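Local coordinates for protein transcriptional regulator, LacI family (Arthrobacter sp., PDB 4RKQ) that probably represses or otherwise regulates transcription as a LacI-family regulator, its sugar-binding-type core sensing a small effector, likely a sugar, at residues V120-D125 with A222-D227; P145-V150 with A154-L159; E180-F185 with L207-G212. All coordinates share one frame; numbering follows the deposited sequence.

Contact 1 (V120-D125 with A222-D227). With EDO (1,2-ethanediol), chain F.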
loop_
_atom_site.group_PDB
_atom_site.type_symbol
_atom_site.label_atom_id
_atom_site.label_comp_id
_atom_site.label_asym_id
_atom_site.label_seq_id
_atom_site.Cartn_x
_atom_site.Cartn_y
_atom_site.Cartn_z
ATOM N N VAL A 120 -23.149 -2.446 -13.111
ATOM C CA VAL A 120 -23.974 -3.366 -13.885
ATOM C C VAL A 120 -24.367 -2.757 -15.251
ATOM O O VAL A 120 -24.319 -3.437 -16.261
ATOM C CB VAL A 120 -25.203 -3.818 -13.075
ATOM C CG1 VAL A 120 -26.134 -4.671 -13.930
ATOM C CG2 VAL A 120 -24.743 -4.668 -11.894
ATOM N N ALA A 121 -24.663 -1.462 -15.278
ATOM C CA ALA A 121 -25.013 -0.778 -16.521
ATOM C C ALA A 121 -23.926 -0.881 -17.547
ATOM O O ALA A 121 -24.211 -1.003 -18.740
ATOM C CB ALA A 121 -25.331 0.673 -16.265
ATOM N N GLN A 122 -22.680 -0.811 -17.092
ATOM C CA GLN A 122 -21.562 -0.885 -18.007
ATOM C C GLN A 122 -21.527 -2.235 -18.657
ATOM O O GLN A 122 -21.285 -2.346 -19.863
ATOM C CB GLN A 122 -20.221 -0.621 -17.300
ATOM C CG GLN A 122 -19.004 -0.935 -18.166
ATOM C CD GLN A 122 -18.896 -0.053 -19.404
ATOM O OE1 GLN A 122 -19.285 1.113 -19.384
ATOM N NE2 GLN A 122 -18.329 -0.605 -20.478
ATOM N N LEU A 123 -21.743 -3.277 -17.868
ATOM C CA LEU A 123 -21.710 -4.639 -18.418
ATOM C C LEU A 123 -22.903 -4.878 -19.369
ATOM O O LEU A 123 -22.753 -5.476 -20.440
ATOM C CB LEU A 123 -21.675 -5.670 -17.313
ATOM C CG LEU A 123 -20.397 -5.612 -16.459
ATOM C CD1 LEU A 123 -20.389 -6.728 -15.435
ATOM C CD2 LEU A 123 -19.141 -5.705 -17.305
ATOM N N MET A 124 -24.068 -4.358 -19.010
ATOM C CA MET A 124 -25.238 -4.450 -19.899
ATOM C C MET A 124 -25.005 -3.736 -21.220
ATOM O O MET A 124 -25.316 -4.276 -22.275
ATOM C CB MET A 124 -26.482 -3.872 -19.234
ATOM C CG MET A 124 -26.955 -4.635 -18.026
ATOM S SD MET A 124 -27.426 -6.353 -18.234
ATOM C CE MET A 124 -26.010 -7.296 -17.839
ATOM N N ASP A 125 -24.440 -2.533 -21.163
ATOM C CA ASP A 125 -24.147 -1.766 -22.370
ATOM C C ASP A 125 -23.260 -2.538 -23.318
ATOM O O ASP A 125 -23.439 -2.456 -24.517
ATOM C CB ASP A 125 -23.463 -0.430 -22.048
ATOM C CG ASP A 125 -24.366 0.527 -21.275
ATOM O OD1 ASP A 125 -25.567 0.217 -21.062
ATOM O OD2 ASP A 125 -23.855 1.588 -20.858
ATOM N N ALA A 222 -14.912 -8.875 -19.454
ATOM C CA ALA A 222 -14.735 -7.586 -18.851
ATOM C C ALA A 222 -14.505 -7.758 -17.336
ATOM O O ALA A 222 -14.955 -8.725 -16.732
ATOM C CB ALA A 222 -15.955 -6.724 -19.120
ATOM N N VAL A 223 -13.790 -6.819 -16.729
ATOM C CA VAL A 223 -13.581 -6.853 -15.281
ATOM C C VAL A 223 -13.772 -5.437 -14.742
ATOM O O VAL A 223 -13.253 -4.439 -15.324
ATOM C CB VAL A 223 -12.199 -7.414 -14.887
ATOM C CG1 VAL A 223 -11.995 -7.415 -13.364
ATOM C CG2 VAL A 223 -11.989 -8.819 -15.411
ATOM N N ILE A 224 -14.577 -5.340 -13.682
ATOM C CA ILE A 224 -14.752 -4.102 -12.974
ATOM C C ILE A 224 -14.499 -4.278 -11.470
ATOM O O ILE A 224 -15.034 -5.170 -10.832
ATOM C CB ILE A 224 -16.163 -3.505 -13.168
ATOM C CG1 ILE A 224 -16.493 -3.332 -14.659
ATOM C CG2 ILE A 224 -16.237 -2.139 -12.488
ATOM C CD1 ILE A 224 -17.887 -2.803 -14.918
ATOM N N GLY A 225 -13.679 -3.399 -10.907
ATOM C CA GLY A 225 -13.436 -3.438 -9.470
ATOM C C GLY A 225 -14.147 -2.337 -8.709
ATOM O O GLY A 225 -15.115 -1.757 -9.181
ATOM N N MET A 226 -13.648 -2.068 -7.509
ATOM C CA MET A 226 -14.108 -0.982 -6.671
ATOM C C MET A 226 -12.947 -0.540 -5.763
ATOM O O MET A 226 -12.260 -1.365 -5.152
ATOM C CB MET A 226 -15.356 -1.393 -5.828
ATOM C CG MET A 226 -15.689 -0.439 -4.662
ATOM S SD MET A 226 -17.308 -0.737 -3.873
ATOM C CE MET A 226 -18.422 -0.164 -5.156
ATOM N N ASP A 227 -12.736 0.767 -5.734
ATOM C CA ASP A 227 -11.903 1.466 -4.747
ATOM C C ASP A 227 -11.116 2.587 -5.434
ATOM O O ASP A 227 -10.981 3.675 -4.902
ATOM C CB ASP A 227 -10.919 0.549 -3.980
ATOM C CG ASP A 227 -11.550 -0.230 -2.828
ATOM O OD1 ASP A 227 -12.702 0.054 -2.408
ATOM O OD2 ASP A 227 -10.857 -1.155 -2.301
HETATM C C1 EDO F . -11.909 -2.221 1.028
HETATM O O1 EDO F . -11.068 -2.430 -0.121
HETATM C C2 EDO F . -12.678 -0.923 0.919
HETATM O O2 EDO F . -13.572 -1.098 -0.186
#

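Contact 2 (P145-V150 with A154-L159)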
loop_
_atom_site.group_PDB
_atom_site.type_symbol
_atom_site.label_atom_id
_atom_site.label_comp_id
_atom_site.label_asym_id
_atom_site.label_seq_id
_atom_site.Cartn_x
_atom_site.Cartn_y
_atom_site.Cartn_z
ATOM N N PRO A 145 -22.996 -20.488 -2.191
ATOM C CA PRO A 145 -22.719 -19.073 -1.879
ATOM C C PRO A 145 -23.989 -18.197 -1.842
ATOM O O PRO A 145 -24.841 -18.345 -2.707
ATOM C CB PRO A 145 -21.810 -18.635 -3.043
ATOM C CG PRO A 145 -21.143 -19.881 -3.518
ATOM C CD PRO A 145 -22.101 -21.014 -3.246
ATOM N N VAL A 146 -24.105 -17.314 -0.846
ATOM C CA VAL A 146 -25.166 -16.274 -0.771
ATOM C C VAL A 146 -24.465 -14.916 -0.487
ATOM O O VAL A 146 -23.398 -14.911 0.143
ATOM C CB VAL A 146 -26.203 -16.624 0.329
ATOM C CG1 VAL A 146 -25.612 -16.419 1.729
ATOM C CG2 VAL A 146 -27.494 -15.833 0.153
ATOM N N PRO A 147 -25.019 -13.776 -0.980
ATOM C CA PRO A 147 -24.255 -12.530 -0.790
ATOM C C PRO A 147 -24.292 -12.082 0.659
ATOM O O PRO A 147 -25.385 -11.969 1.217
ATOM C CB PRO A 147 -24.980 -11.498 -1.676
ATOM C CG PRO A 147 -26.004 -12.249 -2.442
ATOM C CD PRO A 147 -26.259 -13.546 -1.739
ATOM N N CYS A 148 -23.115 -11.827 1.243
ATOM C CA CYS A 148 -22.999 -11.431 2.657
ATOM C C CYS A 148 -22.654 -9.958 2.953
ATOM O O CYS A 148 -22.938 -9.503 4.046
ATOM C CB CYS A 148 -22.000 -12.324 3.373
ATOM S SG CYS A 148 -20.472 -12.677 2.470
ATOM N N THR A 149 -22.049 -9.225 2.019
ATOM C CA THR A 149 -21.697 -7.835 2.277
ATOM C C THR A 149 -22.774 -6.888 1.801
ATOM O O THR A 149 -23.577 -7.207 0.971
ATOM C CB THR A 149 -20.352 -7.440 1.651
ATOM O OG1 THR A 149 -20.419 -7.496 0.218
ATOM C CG2 THR A 149 -19.269 -8.350 2.159
ATOM N N VAL A 150 -22.776 -5.678 2.326
ATOM C CA VAL A 150 -23.745 -4.701 1.885
ATOM C C VAL A 150 -23.601 -4.428 0.398
ATOM O O VAL A 150 -24.583 -4.333 -0.335
ATOM C CB VAL A 150 -23.566 -3.390 2.672
ATOM C CG1 VAL A 150 -24.454 -2.293 2.108
ATOM C CG2 VAL A 150 -23.851 -3.659 4.159
ATOM N N ALA A 154 -26.205 -5.381 -2.758
ATOM C CA ALA A 154 -26.659 -4.369 -3.687
ATOM C C ALA A 154 -26.480 -4.818 -5.134
ATOM O O ALA A 154 -27.351 -4.608 -5.945
ATOM C CB ALA A 154 -25.930 -3.052 -3.454
ATOM N N VAL A 155 -25.351 -5.448 -5.447
ATOM C CA VAL A 155 -25.108 -5.945 -6.807
ATOM C C VAL A 155 -26.074 -7.093 -7.167
ATOM O O VAL A 155 -26.650 -7.110 -8.265
ATOM C CB VAL A 155 -23.633 -6.390 -6.963
ATOM C CG1 VAL A 155 -23.388 -7.076 -8.307
ATOM C CG2 VAL A 155 -22.693 -5.198 -6.753
ATOM N N ALA A 156 -26.243 -8.033 -6.242
ATOM C CA ALA A 156 -27.134 -9.175 -6.453
ATOM C C ALA A 156 -28.568 -8.709 -6.664
ATOM O O ALA A 156 -29.251 -9.193 -7.560
ATOM C CB ALA A 156 -27.066 -10.113 -5.291
ATOM N N GLY A 157 -28.992 -7.759 -5.841
ATOM C CA GLY A 157 -30.238 -7.052 -6.015
ATOM C C GLY A 157 -30.414 -6.474 -7.399
ATOM O O GLY A 157 -31.454 -6.671 -8.009
ATOM N N ARG A 158 -29.406 -5.766 -7.909
ATOM C CA ARG A 158 -29.538 -5.144 -9.201
ATOM C C ARG A 158 -29.631 -6.183 -10.315
ATOM O O ARG A 158 -30.442 -6.052 -11.240
ATOM C CB ARG A 158 -28.397 -4.171 -9.467
ATOM C CG ARG A 158 -28.457 -3.440 -10.795
ATOM C CD ARG A 158 -29.747 -2.667 -10.939
ATOM N NE ARG A 158 -29.728 -1.786 -12.108
ATOM C CZ ARG A 158 -30.725 -0.982 -12.470
ATOM N NH1 ARG A 158 -31.841 -0.947 -11.759
ATOM N NH2 ARG A 158 -30.605 -0.212 -13.545
ATOM N N LEU A 159 -28.777 -7.198 -10.249
ATOM C CA LEU A 159 -28.789 -8.225 -11.270
ATOM C C LEU A 159 -30.103 -9.047 -11.216
ATOM O O LEU A 159 -30.619 -9.422 -12.258
ATOM C CB LEU A 159 -27.592 -9.148 -11.113
ATOM C CG LEU A 159 -26.225 -8.563 -11.487
ATOM C CD1 LEU A 159 -25.117 -9.450 -10.954
ATOM C CD2 LEU A 159 -26.088 -8.393 -12.991
#

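Contact 3 (E180-F185 with L207-G212)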
loop_
_atom_site.group_PDB
_atom_site.type_symbol
_atom_site.label_atom_id
_atom_site.label_comp_id
_atom_site.label_asym_id
_atom_site.label_seq_id
_atom_site.Cartn_x
_atom_site.Cartn_y
_atom_site.Cartn_z
ATOM N N GLU A 180 -7.511 -17.817 -7.117
ATOM C CA GLU A 180 -7.805 -19.220 -7.024
ATOM C C GLU A 180 -9.313 -19.487 -7.185
ATOM O O GLU A 180 -9.699 -20.411 -7.882
ATOM C CB GLU A 180 -7.287 -19.777 -5.722
ATOM C CG GLU A 180 -7.535 -21.256 -5.562
ATOM C CD GLU A 180 -6.701 -21.832 -4.456
ATOM O OE1 GLU A 180 -6.817 -21.338 -3.314
ATOM O OE2 GLU A 180 -5.925 -22.765 -4.737
ATOM N N ALA A 181 -10.161 -18.673 -6.575
ATOM C CA ALA A 181 -11.606 -18.881 -6.687
ATOM C C ALA A 181 -12.120 -18.566 -8.085
ATOM O O ALA A 181 -13.020 -19.225 -8.586
ATOM C CB ALA A 181 -12.352 -18.081 -5.649
ATOM N N ALA A 182 -11.539 -17.583 -8.734
ATOM C CA ALA A 182 -11.938 -17.215 -10.078
ATOM C C ALA A 182 -11.536 -18.331 -11.062
ATOM O O ALA A 182 -12.333 -18.714 -11.904
ATOM C CB ALA A 182 -11.367 -15.875 -10.516
ATOM N N ALA A 183 -10.313 -18.844 -10.939
ATOM C CA ALA A 183 -9.812 -19.929 -11.807
ATOM C C ALA A 183 -10.696 -21.170 -11.732
ATOM O O ALA A 183 -11.010 -21.789 -12.769
ATOM C CB ALA A 183 -8.357 -20.278 -11.453
ATOM N N ALA A 184 -11.113 -21.534 -10.521
ATOM C CA ALA A 184 -11.954 -22.725 -10.298
ATOM C C ALA A 184 -13.295 -22.551 -10.973
ATOM O O ALA A 184 -13.776 -23.433 -11.673
ATOM C CB ALA A 184 -12.157 -22.984 -8.816
ATOM N N PHE A 185 -13.880 -21.379 -10.771
ATOM C CA PHE A 185 -15.140 -21.018 -11.385
ATOM C C PHE A 185 -15.102 -20.990 -12.911
ATOM O O PHE A 185 -16.030 -21.469 -13.547
ATOM C CB PHE A 185 -15.565 -19.646 -10.888
ATOM C CG PHE A 185 -16.892 -19.202 -11.409
ATOM C CD1 PHE A 185 -18.057 -19.631 -10.817
ATOM C CD2 PHE A 185 -16.965 -18.360 -12.479
ATOM C CE1 PHE A 185 -19.275 -19.230 -11.301
ATOM C CE2 PHE A 185 -18.172 -17.942 -12.974
ATOM C CZ PHE A 185 -19.332 -18.365 -12.371
ATOM N N LEU A 207 -8.017 -10.751 -12.782
ATOM C CA LEU A 207 -7.279 -10.564 -14.020
ATOM C C LEU A 207 -6.268 -11.634 -14.262
ATOM O O LEU A 207 -6.148 -12.097 -15.401
ATOM C CB LEU A 207 -6.595 -9.206 -14.088
ATOM C CG LEU A 207 -7.510 -7.990 -14.160
ATOM C CD1 LEU A 207 -6.639 -6.758 -14.074
ATOM C CD2 LEU A 207 -8.337 -7.962 -15.437
ATOM N N LYS A 208 -5.552 -12.049 -13.207
ATOM C CA LYS A 208 -4.555 -13.121 -13.289
ATOM C C LYS A 208 -5.196 -14.480 -13.626
ATOM O O LYS A 208 -4.643 -15.278 -14.387
ATOM C CB LYS A 208 -3.762 -13.219 -11.965
ATOM C CG LYS A 208 -2.290 -13.572 -12.108
ATOM C CD LYS A 208 -1.381 -12.360 -11.898
ATOM C CE LYS A 208 -1.355 -11.407 -13.092
ATOM N NZ LYS A 208 -0.054 -11.354 -13.819
ATOM N N ALA A 209 -6.356 -14.779 -13.037
ATOM C CA ALA A 209 -7.065 -16.020 -13.384
ATOM C C ALA A 209 -7.522 -15.995 -14.864
ATOM O O ALA A 209 -7.446 -17.004 -15.569
ATOM C CB ALA A 209 -8.266 -16.284 -12.462
ATOM N N LEU A 210 -8.059 -14.869 -15.316
ATOM C CA LEU A 210 -8.483 -14.763 -16.698
ATOM C C LEU A 210 -7.266 -14.958 -17.635
ATOM O O LEU A 210 -7.338 -15.676 -18.617
ATOM C CB LEU A 210 -9.173 -13.433 -16.936
ATOM C CG LEU A 210 -10.579 -13.375 -16.300
ATOM C CD1 LEU A 210 -11.071 -11.957 -16.159
ATOM C CD2 LEU A 210 -11.561 -14.142 -17.179
ATOM N N SER A 211 -6.139 -14.360 -17.298
ATOM C CA SER A 211 -4.915 -14.450 -18.120
ATOM C C SER A 211 -4.401 -15.912 -18.109
ATOM O O SER A 211 -4.147 -16.504 -19.144
ATOM C CB SER A 211 -3.859 -13.480 -17.566
ATOM O OG SER A 211 -2.692 -13.442 -18.369
ATOM N N GLY A 212 -4.339 -16.506 -16.929
ATOM C CA GLY A 212 -4.022 -17.930 -16.788
ATOM C C GLY A 212 -4.930 -18.883 -17.543
ATOM O O GLY A 212 -4.543 -20.003 -17.834
#

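Contact 1 (V120-D125 with A222-D227)
Leu123 lays its CD2 methyl between two residues of strand 222-225, meeting Ala222 CB at 3.8 Å and the CD1 methyl of Ile224 at 4.0 Å. The leucine and isoleucine side chains run past each other in opposite directions. Ile224 holds CG1 anti to the carbonyl carbon (chi1 -55°) and is extended beyond it (chi2 178°), which carries CD1 out toward helix 112-125; there the methyl also meets the aliphatic part of Gln122, at 3.9 Å from CG. Gln122 bends at its second torsion, and the contact uses its methylenes rather than its amide. No hydrogen bond crosses here: the hold is apolar and buried, and Leu196 of the neighbouring strand 194-197 packs against both Leu123 and Ile224. The axes of helix segment 120-125 and strand 222-225 run nearly antiparallel, at 169°, and come within 9.9 Å.

Past the end of this interface, the chain turns a corner at Met226 and presents Asp227 to a bound 1,2-ethanediol. The two carboxylate oxygens of Asp227 each accept one hydroxyl, OD1 from EDO O2 at 2.6 Å and OD2 from EDO O1 at 2.5 Å, so the carboxylate is gripped at both ends. Arg151, Asn27 and Asn199 also bond the diol. With an alanine here, both hydroxyls would probably lose their acceptors and the diol would be held less firmly. The diol, probably from the crystallisation liquor, sits where a LacI-family effector would be expected, beyond the C-terminal end of strand 222-225 in a Rossmann-like subdomain whose mostly parallel sheet is flanked by helices.

Contact 2 (P145-V150 with A154-L159)
Backbone torsions of 128° (psi) at Pro147 and 160° (psi) at Thr149 make these two residues extended, with a bend at Cys148 between them, on the way to helix 150-161, and with its C-gamma exo pucker the Pro147 ring sets CG against Ala156 CB, at 3.7 Å. The proline thus leans on the flank of the helix that its own loop is about to start. At Val150 the backbone adopts helical torsions, and its carbonyl oxygen accepts the amide of Ala154, with 3.1 Å from Ala154 N to Val150 O. Ala154 CB also lies beside that oxygen, at 3.6 Å.

The motif is a helix N-terminus with Thr149 as N-cap: its OG1 is hydrogen-bonded to Gly152 N, the classic side-chain cap of a first-turn amide. A chi1 of 65° places OG1 for this, and the same oxygen is hydrogen-bonded to Glu135 OE1, which ties the cap to strand 131-136. In this open alpha/beta subdomain residues 145-150 form the last part of the connection from strand 131-136 into the helix. Ala156 is buried, with Trp166 of strand 166-171 also packed against it, whereas Val150 is exposed and contributes through its backbone. Val150 and Ala154 both touch Tyr112, at the beginning of helix 112-125.

Contact 3 (E180-F185 with L207-G212)
Ala209 CB carries the whole contact, pointing from helix 200-212 at helix 175-188 and resting on two successive residues there. It lies 3.7 Å from Ala182 CB and 4.1 Å from Ala183 CB. Its closest approach is to the backbone: the amide nitrogen of Ala183 is 3.6 Å away, so the methyl reaches down to the main chain between the two alanine methyls. Ala182 directs its CB at the opposing helix, whereas the CB of Ala183 stands to the side of the interface. The touching side chains are all single methyl groups, and the helices come close as a result; the CA atoms of Ala183 and Ala209 are only 5.0 Å apart. No hydrogen bond links the two segments, and dispersion between methyls and backbone is what joins them.

Within each segment backbone bonds run from residue i+4 back to residue i, as from Ala184 N to Glu180 O at 3.2 Å and from Gly212 N to Lys208 O at 2.8 Å. Arg179, one turn before Ala183, also packs on Ala209 and extends the interface. On the sheet side, Ala181 lies on Ile169 and Ala171 of strand 166-171, while Phe185 touches Ser167 and Ile169 and stacks its ring with His189. Leu207 and Leu210 seat the second helix on strand 222-225, and Leu210 meets Leu186 of helix 175-188. Two neighbouring helices packed side by side over one face of a mostly parallel sheet are characteristic of the Rossmann-like subdomains of periplasmic-binding-protein folds, here brought close by alanine.

Overall arrangement
The three contacts belong to one subdomain. Contact 1 is buried and joins helix to strand by larger aliphatic chains; contact 3 is also buried but joins helix to helix through alanine methyls. Contact 2 is only partly buried, local in sequence, and alone adds a hydrogen bond between its segments. The sheet links contacts 1 and 3 through strand 222-225: Ile224 faces helix 112-125, while Val223 points away from it toward helix 200-212, with Val223 CG2 3.4 Å from Leu210 CD1. Contacts 1 and 2 touch helix to helix, where Val120 meets Leu159. Contacts 2 and 3 do not touch, their nearest atoms lying about 8 Å apart.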